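Local coordinates for aldehyde dehydrogenase (Burkholderia thailandensis, PDB 5J6B), which probably oxidises aldehydes to carboxylic acids with NADP as cofactor, holding NADPH in its ligand pocket, at residues E279-G284 against E311-K316; Q297-H302 against D307-K312. All blocks are in the same frame, centred on the assembly; numbering follows the deposited sequence.

Contact 1. Residues E279-G284 against E311-K316; sequences ERLAFG and EKLIAK
Glu279 reaches across from helix 274-286 to Lys316 of helix 303-319, although its CB points away from that helix. With CG anti to the backbone N (chi1 166°) and the chain bent at its second torsion, the carboxylate folds back toward the neighbouring helix. There OE1 of Glu279 accepts a hydrogen bond from Lys316 NZ at 3.0 Å, within a salt bridge. The ammonium group comes in on the syn side of the oxygen, 19° out of the carboxylate plane. A water also links the two groups, donating to Glu279 OE2 at 2.6 Å and accepting a weak bond from Lys316 NZ.

Next along the helix, Arg280 forms a salt bridge with Asp443 of its own chain and packs on Arg483 of the second subunit, and its guanidinium lies with one face over the rim of the Phe283 ring. Leu281 returns to the interface, where its CB meets the CD1 methyl of Leu313 at 4.2 Å. The Leu313 side chain also packs against Val278 and strand 298-302. Ala282 makes the tightest apolar contact between the two segments, its CB lying 3.6 Å from CG of Lys316, and here the backbones also come nearest, with the CA atoms of Ala282 and Lys316 7.0 Å apart.

The short helical segments run in broadly the same direction, inclined at 46° with their axes 10.0 Å apart. Lys316, its chain bent at the second torsion, does two jobs: CG packs on the small Ala282, while NZ crosses to the exposed carboxylate. An ion pair at the rim, shared with water, thus borders a buried leucine contact, and its partial hydration would probably moderate the strength of the charge interaction.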
ATOM      1  N   GLU A 279       5.989 -37.417  -6.072  1.00 17.66           N
ATOM      2  CA  GLU A 279       4.727 -37.347  -5.343  1.00 18.34           C
ATOM      3  C   GLU A 279       3.899 -36.139  -5.779  1.00 20.61           C
ATOM      4  O   GLU A 279       2.677 -36.244  -5.974  1.00 16.08           O
ATOM      5  CB  GLU A 279       5.017 -37.295  -3.844  1.00 21.81           C
ATOM      6  CG  GLU A 279       3.828 -36.898  -3.019  1.00 29.29           C
ATOM      7  CD  GLU A 279       2.819 -38.011  -2.945  1.00 42.98           C
ATOM      8  OE1 GLU A 279       3.242 -39.185  -3.046  1.00 41.43           O
ATOM      9  OE2 GLU A 279       1.613 -37.713  -2.794  1.00 47.96           O
ATOM     10  N   ARG A 280       4.549 -34.980  -5.942  1.00 19.86           N
ATOM     11  CA  ARG A 280       3.828 -33.773  -6.338  1.00 18.80           C
ATOM     12  C   ARG A 280       3.410 -33.830  -7.803  1.00 14.68           C
ATOM     13  O   ARG A 280       2.315 -33.376  -8.157  1.00 17.76           O
ATOM     14  CB  ARG A 280       4.686 -32.532  -6.058  1.00 15.08           C
ATOM     15  CG  ARG A 280       4.975 -32.321  -4.568  1.00 14.14           C
ATOM     16  CD  ARG A 280       3.677 -32.378  -3.747  1.00 19.41           C
ATOM     17  NE  ARG A 280       2.898 -31.158  -3.929  1.00 20.08           N
ATOM     18  CZ  ARG A 280       1.632 -30.998  -3.566  1.00 18.98           C
ATOM     19  NH1 ARG A 280       0.960 -31.997  -3.001  1.00 22.44           N
ATOM     20  NH2 ARG A 280       1.038 -29.829  -3.772  1.00 16.49           N
ATOM     21  N   LEU A 281       4.258 -34.392  -8.668  1.00 13.94           N
ATOM     22  CA  LEU A 281       3.877 -34.562 -10.065  1.00 16.07           C
ATOM     23  C   LEU A 281       2.656 -35.466 -10.188  1.00 18.61           C
ATOM     24  O   LEU A 281       1.698 -35.148 -10.901  1.00 17.54           O
ATOM     25  CB  LEU A 281       5.043 -35.143 -10.872  1.00 19.98           C
ATOM     26  CG  LEU A 281       6.277 -34.271 -11.098  1.00 19.64           C
ATOM     27  CD1 LEU A 281       7.377 -35.109 -11.773  1.00 20.68           C
ATOM     28  CD2 LEU A 281       5.918 -33.042 -11.944  1.00 15.32           C
ATOM     29  N   ALA A 282       2.678 -36.604  -9.495  1.00 19.71           N
ATOM     30  CA  ALA A 282       1.536 -37.509  -9.546  1.00 17.20           C
ATOM     31  C   ALA A 282       0.282 -36.829  -9.022  1.00 19.04           C
ATOM     32  O   ALA A 282      -0.797 -36.956  -9.619  1.00 23.20           O
ATOM     33  CB  ALA A 282       1.852 -38.783  -8.766  1.00 20.77           C
ATOM     34  N   PHE A 283       0.404 -36.080  -7.918  1.00 16.35           N
ATOM     35  CA  PHE A 283      -0.745 -35.332  -7.414  1.00 18.80           C
ATOM     36  C   PHE A 283      -1.244 -34.332  -8.458  1.00 16.95           C
ATOM     37  O   PHE A 283      -2.437 -34.305  -8.796  1.00 20.05           O
ATOM     38  CB  PHE A 283      -0.384 -34.614  -6.114  1.00 20.34           C
ATOM     39  CG  PHE A 283      -1.349 -33.527  -5.741  1.00 25.67           C
ATOM     40  CD1 PHE A 283      -2.528 -33.830  -5.083  1.00 35.69           C
ATOM     41  CD2 PHE A 283      -1.077 -32.194  -6.054  1.00 27.60           C
ATOM     42  CE1 PHE A 283      -3.428 -32.834  -4.746  1.00 32.30           C
ATOM     43  CE2 PHE A 283      -1.971 -31.192  -5.725  1.00 35.50           C
ATOM     44  CZ  PHE A 283      -3.153 -31.519  -5.065  1.00 36.57           C
ATOM     45  N   GLY A 284      -0.340 -33.508  -8.994  1.00 18.46           N
ATOM     46  CA  GLY A 284      -0.760 -32.493  -9.948  1.00 17.02           C
ATOM     47  C   GLY A 284      -1.353 -33.078 -11.220  1.00 14.63           C
ATOM     48  O   GLY A 284      -2.302 -32.524 -11.785  1.00 18.68           O
ATOM     49  N   GLU A 311      11.583 -43.815 -13.860  1.00 24.09           N
ATOM     50  CA  GLU A 311      11.283 -45.074 -13.189  1.00 25.65           C
ATOM     51  C   GLU A 311      10.373 -44.844 -11.988  1.00 20.17           C
ATOM     52  O   GLU A 311       9.394 -45.572 -11.792  1.00 24.97           O
ATOM     53  CB  GLU A 311      12.576 -45.765 -12.763  1.00 32.23           C
ATOM     54  CG  GLU A 311      12.350 -47.033 -11.966  1.00 46.09           C
ATOM     55  CD  GLU A 311      13.643 -47.753 -11.632  1.00 66.28           C
ATOM     56  OE1 GLU A 311      14.436 -47.213 -10.830  1.00 73.31           O
ATOM     57  OE2 GLU A 311      13.874 -48.854 -12.179  1.00 73.92           O
ATOM     58  N   LYS A 312      10.682 -43.834 -11.171  1.00 19.38           N
ATOM     59  CA  LYS A 312       9.851 -43.540 -10.005  1.00 23.16           C
ATOM     60  C   LYS A 312       8.454 -43.081 -10.414  1.00 27.65           C
ATOM     61  O   LYS A 312       7.462 -43.390  -9.737  1.00 23.47           O
ATOM     62  CB  LYS A 312      10.519 -42.477  -9.133  1.00 17.98           C
ATOM     63  CG  LYS A 312      11.695 -42.965  -8.280  1.00 25.37           C
ATOM     64  CD  LYS A 312      12.551 -41.746  -7.812  1.00 23.96           C
ATOM     65  CE  LYS A 312      13.838 -42.189  -7.116  1.00 24.49           C
ATOM     66  NZ  LYS A 312      13.562 -43.059  -5.933  1.00 26.79           N
ATOM     67  N   LEU A 313       8.354 -42.328 -11.512  1.00 18.71           N
ATOM     68  CA  LEU A 313       7.057 -41.792 -11.917  1.00 21.78           C
ATOM     69  C   LEU A 313       6.171 -42.882 -12.503  1.00 21.84           C
ATOM     70  O   LEU A 313       4.963 -42.919 -12.238  1.00 23.32           O
ATOM     71  CB  LEU A 313       7.248 -40.654 -12.923  1.00 25.31           C
ATOM     72  CG  LEU A 313       6.019 -39.778 -13.131  1.00 29.90           C
ATOM     73  CD1 LEU A 313       5.554 -39.199 -11.804  1.00 30.94           C
ATOM     74  CD2 LEU A 313       6.335 -38.680 -14.119  1.00 26.52           C
ATOM     75  N   ILE A 314       6.755 -43.779 -13.296  1.00 19.92           N
ATOM     76  CA  ILE A 314       6.008 -44.929 -13.788  1.00 23.94           C
ATOM     77  C   ILE A 314       5.476 -45.746 -12.619  1.00 24.11           C
ATOM     78  O   ILE A 314       4.294 -46.109 -12.578  1.00 25.09           O
ATOM     79  CB  ILE A 314       6.885 -45.778 -14.726  1.00 23.07           C
ATOM     80  CG1 ILE A 314       7.122 -45.022 -16.043  1.00 24.90           C
ATOM     81  CG2 ILE A 314       6.229 -47.152 -14.963  1.00 22.20           C
ATOM     82  CD1 ILE A 314       8.293 -45.546 -16.871  1.00 25.48           C
ATOM     83  N   ALA A 315       6.336 -46.029 -11.635  1.00 21.92           N
ATOM     84  CA  ALA A 315       5.891 -46.812 -10.488  1.00 22.92           C
ATOM     85  C   ALA A 315       4.803 -46.082  -9.710  1.00 26.18           C
ATOM     86  O   ALA A 315       3.798 -46.688  -9.314  1.00 22.66           O
ATOM     87  CB  ALA A 315       7.073 -47.142  -9.579  1.00 23.31           C
ATOM     88  N   LYS A 316       4.978 -44.775  -9.490  1.00 22.23           N
ATOM     89  CA  LYS A 316       3.968 -44.010  -8.758  1.00 24.44           C
ATOM     90  C   LYS A 316       2.650 -43.964  -9.524  1.00 23.83           C
ATOM     91  O   LYS A 316       1.575 -44.117  -8.933  1.00 23.92           O
ATOM     92  CB  LYS A 316       4.475 -42.592  -8.494  1.00 16.58           C
ATOM     93  CG  LYS A 316       3.524 -41.722  -7.681  1.00 18.16           C
ATOM     94  CD  LYS A 316       3.443 -42.189  -6.235  1.00 19.27           C
ATOM     95  CE  LYS A 316       2.435 -41.358  -5.454  1.00 31.89           C
ATOM     96  NZ  LYS A 316       2.266 -41.857  -4.066  1.00 26.01           N
TER
HETATM   97  O   HOH W   1      -0.082 -39.570  -3.561  1.00 35.92           O

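Contact 2. Residues Q297-H302 against D307-K312; sequences QRIIAH and DALREK
Leu309 rests on Ala301 and Ile299 where strand 298-302 passes straight into helix 303-319. The strand is the second of a beta-alpha-beta crossover (strand 263-266, helix 274-286, strand 298-302) in the alpha/beta aldehyde dehydrogenase fold, and the helix that follows is laid back across one face of the sheet. Strand 298-302 runs between the parallel strands 263-266 and 392-398, so the contact covers an interior strand.

The interactions across the two segments are apolar, with no hydrogen bond between them. Alternate residues of the strand, Ile299 and Ala301, turn their side chains to the helix, whereas Ile300 between them points away and packs on Glu396 and Phe398. Leu309 answers both with one methyl: CD2 lies 4.3 Å from Ile299 CG2 and closer still to Ala301 CB. Its CG is anti to the backbone N (chi1 180°), which carries the branch from the helix toward the strand. Leu274 and Val278 of helix 274-286 also touch this leucine.

Polar groups serve the ends and borders. His302 occupies the N-cap position of the helix, and its ND1 bonds to the backbone N of Asp304, while Arg310 forms a salt bridge with Glu375 and touches Leu395 of strand 392-398. The closest approach of the two segments is Ala301 CB to Leu309 CD2, 3.5 Å.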
ATOM      1  N   GLN A 297       0.035 -31.247 -17.043  1.00 15.37           N
ATOM      2  CA  GLN A 297      -0.119 -31.995 -18.284  1.00 14.76           C
ATOM      3  C   GLN A 297       1.207 -32.367 -18.922  1.00 15.16           C
ATOM      4  O   GLN A 297       1.299 -33.415 -19.569  1.00 17.60           O
ATOM      5  CB  GLN A 297      -0.957 -31.196 -19.287  1.00 14.97           C
ATOM      6  CG  GLN A 297      -1.294 -31.959 -20.583  1.00 15.85           C
ATOM      7  CD  GLN A 297      -2.327 -31.229 -21.420  1.00 16.10           C
ATOM      8  OE1 GLN A 297      -3.242 -30.613 -20.881  1.00 16.40           O
ATOM      9  NE2 GLN A 297      -2.166 -31.269 -22.737  1.00 20.15           N
ATOM     10  N   ARG A 298       2.238 -31.543 -18.738  1.00 15.13           N
ATOM     11  CA  ARG A 298       3.534 -31.745 -19.373  1.00 21.61           C
ATOM     12  C   ARG A 298       4.628 -31.733 -18.313  1.00 20.01           C
ATOM     13  O   ARG A 298       4.701 -30.808 -17.503  1.00 20.75           O
ATOM     14  CB  ARG A 298       3.793 -30.654 -20.420  1.00 18.66           C
ATOM     15  CG  ARG A 298       2.703 -30.558 -21.496  1.00 20.27           C
ATOM     16  CD  ARG A 298       3.038 -29.419 -22.472  1.00 18.50           C
ATOM     17  NE  ARG A 298       2.748 -28.099 -21.910  1.00 16.57           N
ATOM     18  CZ  ARG A 298       3.466 -27.003 -22.156  1.00 18.76           C
ATOM     19  NH1 ARG A 298       4.537 -27.076 -22.933  1.00 17.78           N
ATOM     20  NH2 ARG A 298       3.118 -25.838 -21.611  1.00 15.61           N
ATOM     21  N   ILE A 299       5.474 -32.756 -18.315  1.00 17.13           N
ATOM     22  CA  ILE A 299       6.600 -32.839 -17.393  1.00 17.10           C
ATOM     23  C   ILE A 299       7.873 -32.744 -18.217  1.00 15.66           C
ATOM     24  O   ILE A 299       8.098 -33.568 -19.107  1.00 18.46           O
ATOM     25  CB  ILE A 299       6.577 -34.139 -16.578  1.00 16.10           C
ATOM     26  CG1 ILE A 299       5.253 -34.251 -15.804  1.00 14.86           C
ATOM     27  CG2 ILE A 299       7.793 -34.188 -15.652  1.00 15.19           C
ATOM     28  CD1 ILE A 299       4.965 -35.644 -15.268  1.00 15.53           C
ATOM     29  N   ILE A 300       8.711 -31.757 -17.895  1.00 21.41           N
ATOM     30  CA  ILE A 300       9.919 -31.421 -18.648  1.00 18.42           C
ATOM     31  C   ILE A 300      11.089 -31.627 -17.691  1.00 19.91           C
ATOM     32  O   ILE A 300      11.345 -30.784 -16.823  1.00 17.04           O
ATOM     33  CB  ILE A 300       9.871 -29.981 -19.178  1.00 20.78           C
ATOM     34  CG1 ILE A 300       8.611 -29.764 -20.031  1.00 20.18           C
ATOM     35  CG2 ILE A 300      11.141 -29.635 -19.964  1.00 18.07           C
ATOM     36  CD1 ILE A 300       8.249 -28.288 -20.266  1.00 17.53           C
ATOM     37  N   ALA A 301      11.796 -32.752 -17.827  1.00 18.34           N
ATOM     38  CA  ALA A 301      12.762 -33.201 -16.832  1.00 16.53           C
ATOM     39  C   ALA A 301      14.175 -33.193 -17.393  1.00 18.59           C
ATOM     40  O   ALA A 301      14.405 -33.635 -18.525  1.00 19.93           O
ATOM     41  CB  ALA A 301      12.422 -34.611 -16.336  1.00 19.62           C
ATOM     42  N   HIS A 302      15.119 -32.726 -16.576  1.00 25.04           N
ATOM     43  CA  HIS A 302      16.508 -32.618 -17.005  1.00 17.76           C
ATOM     44  C   HIS A 302      17.139 -33.995 -17.191  1.00 18.67           C
ATOM     45  O   HIS A 302      16.902 -34.924 -16.407  1.00 19.59           O
ATOM     46  CB  HIS A 302      17.323 -31.805 -15.992  1.00 17.41           C
ATOM     47  CG  HIS A 302      18.648 -31.347 -16.525  1.00 20.76           C
ATOM     48  ND1 HIS A 302      19.766 -32.155 -16.543  1.00 20.45           N
ATOM     49  CD2 HIS A 302      19.030 -30.168 -17.069  1.00 21.03           C
ATOM     50  CE1 HIS A 302      20.781 -31.492 -17.068  1.00 21.88           C
ATOM     51  NE2 HIS A 302      20.360 -30.288 -17.404  1.00 22.79           N
ATOM     52  N   ASP A 307      16.264 -40.516 -16.064  1.00 25.60           N
ATOM     53  CA  ASP A 307      16.045 -41.954 -15.931  1.00 29.17           C
ATOM     54  C   ASP A 307      15.520 -42.310 -14.547  1.00 28.02           C
ATOM     55  O   ASP A 307      14.610 -43.138 -14.417  1.00 27.62           O
ATOM     56  CB  ASP A 307      17.334 -42.720 -16.219  1.00 28.31           C
ATOM     57  CG  ASP A 307      17.774 -42.612 -17.662  1.00 38.80           C
ATOM     58  OD1 ASP A 307      16.937 -42.302 -18.539  1.00 39.49           O
ATOM     59  OD2 ASP A 307      18.971 -42.850 -17.917  1.00 47.98           O
ATOM     60  N   ALA A 308      16.076 -41.693 -13.499  1.00 28.72           N
ATOM     61  CA  ALA A 308      15.601 -41.992 -12.149  1.00 29.02           C
ATOM     62  C   ALA A 308      14.179 -41.481 -11.941  1.00 26.58           C
ATOM     63  O   ALA A 308      13.337 -42.187 -11.370  1.00 25.88           O
ATOM     64  CB  ALA A 308      16.567 -41.404 -11.113  1.00 22.71           C
ATOM     65  N   LEU A 309      13.886 -40.265 -12.417  1.00 23.66           N
ATOM     66  CA  LEU A 309      12.534 -39.715 -12.309  1.00 23.55           C
ATOM     67  C   LEU A 309      11.529 -40.566 -13.069  1.00 23.64           C
ATOM     68  O   LEU A 309      10.418 -40.817 -12.579  1.00 20.79           O
ATOM     69  CB  LEU A 309      12.498 -38.281 -12.846  1.00 27.33           C
ATOM     70  CG  LEU A 309      11.125 -37.611 -12.770  1.00 26.63           C
ATOM     71  CD1 LEU A 309      10.951 -36.935 -11.416  1.00 32.71           C
ATOM     72  CD2 LEU A 309      10.907 -36.618 -13.883  1.00 31.27           C
ATOM     73  N   ARG A 310      11.908 -41.017 -14.271  1.00 20.12           N
ATOM     74  CA  ARG A 310      11.007 -41.799 -15.112  1.00 22.18           C
ATOM     75  C   ARG A 310      10.608 -43.108 -14.438  1.00 24.35           C
ATOM     76  O   ARG A 310       9.428 -43.489 -14.441  1.00 22.80           O
ATOM     77  CB  ARG A 310      11.674 -42.072 -16.462  1.00 23.59           C
ATOM     78  CG  ARG A 310      10.864 -42.950 -17.414  1.00 28.22           C
ATOM     79  CD  ARG A 310      11.791 -43.588 -18.452  1.00 34.44           C
ATOM     80  NE  ARG A 310      11.071 -44.123 -19.603  1.00 34.37           N
ATOM     81  CZ  ARG A 310      10.704 -45.394 -19.743  1.00 35.32           C
ATOM     82  NH1 ARG A 310      10.984 -46.286 -18.797  1.00 33.66           N
ATOM     83  NH2 ARG A 310      10.051 -45.776 -20.832  1.00 35.17           N
ATOM     84  N   GLU A 311      11.583 -43.815 -13.860  1.00 24.09           N
ATOM     85  CA  GLU A 311      11.283 -45.074 -13.189  1.00 25.65           C
ATOM     86  C   GLU A 311      10.373 -44.844 -11.988  1.00 20.17           C
ATOM     87  O   GLU A 311       9.394 -45.572 -11.792  1.00 24.97           O
ATOM     88  CB  GLU A 311      12.576 -45.765 -12.763  1.00 32.23           C
ATOM     89  CG  GLU A 311      12.350 -47.033 -11.966  1.00 46.09           C
ATOM     90  CD  GLU A 311      13.643 -47.753 -11.632  1.00 66.28           C
ATOM     91  OE1 GLU A 311      14.436 -47.213 -10.830  1.00 73.31           O
ATOM     92  OE2 GLU A 311      13.874 -48.854 -12.179  1.00 73.92           O
ATOM     93  N   LYS A 312      10.682 -43.834 -11.171  1.00 19.38           N
ATOM     94  CA  LYS A 312       9.851 -43.540 -10.005  1.00 23.16           C
ATOM     95  C   LYS A 312       8.454 -43.081 -10.414  1.00 27.65           C
ATOM     96  O   LYS A 312       7.462 -43.390  -9.737  1.00 23.47           O
ATOM     97  CB  LYS A 312      10.519 -42.477  -9.133  1.00 17.98           C
ATOM     98  CG  LYS A 312      11.695 -42.965  -8.280  1.00 25.37           C
ATOM     99  CD  LYS A 312      12.551 -41.746  -7.812  1.00 23.96           C
ATOM    100  CE  LYS A 312      13.838 -42.189  -7.116  1.00 24.49           C
ATOM    101  NZ  LYS A 312      13.562 -43.059  -5.933  1.00 26.79           N
TER

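Overall arrangement
Followed toward the C terminus, this part of the chain runs through helix 274-286, strand 298-302 and helix 303-319. Contact 1 closes a loop of 26 residues between the two helices, and contact 2, nested inside that span at its start, bridges only the first four residues of helix 303-319. Both end on helix 303-319 and share Glu311 and Lys312, with their centres about 9 Å apart. They also touch: Leu313 CD2 lies 3.5 Å from Ile299 CD1, and Leu281 CD1 reaches both Ile299 and Leu309. Together they tie two neighbouring helices to one face of the sheet, joining helix to helix in contact 1 and helix to strand in contact 2.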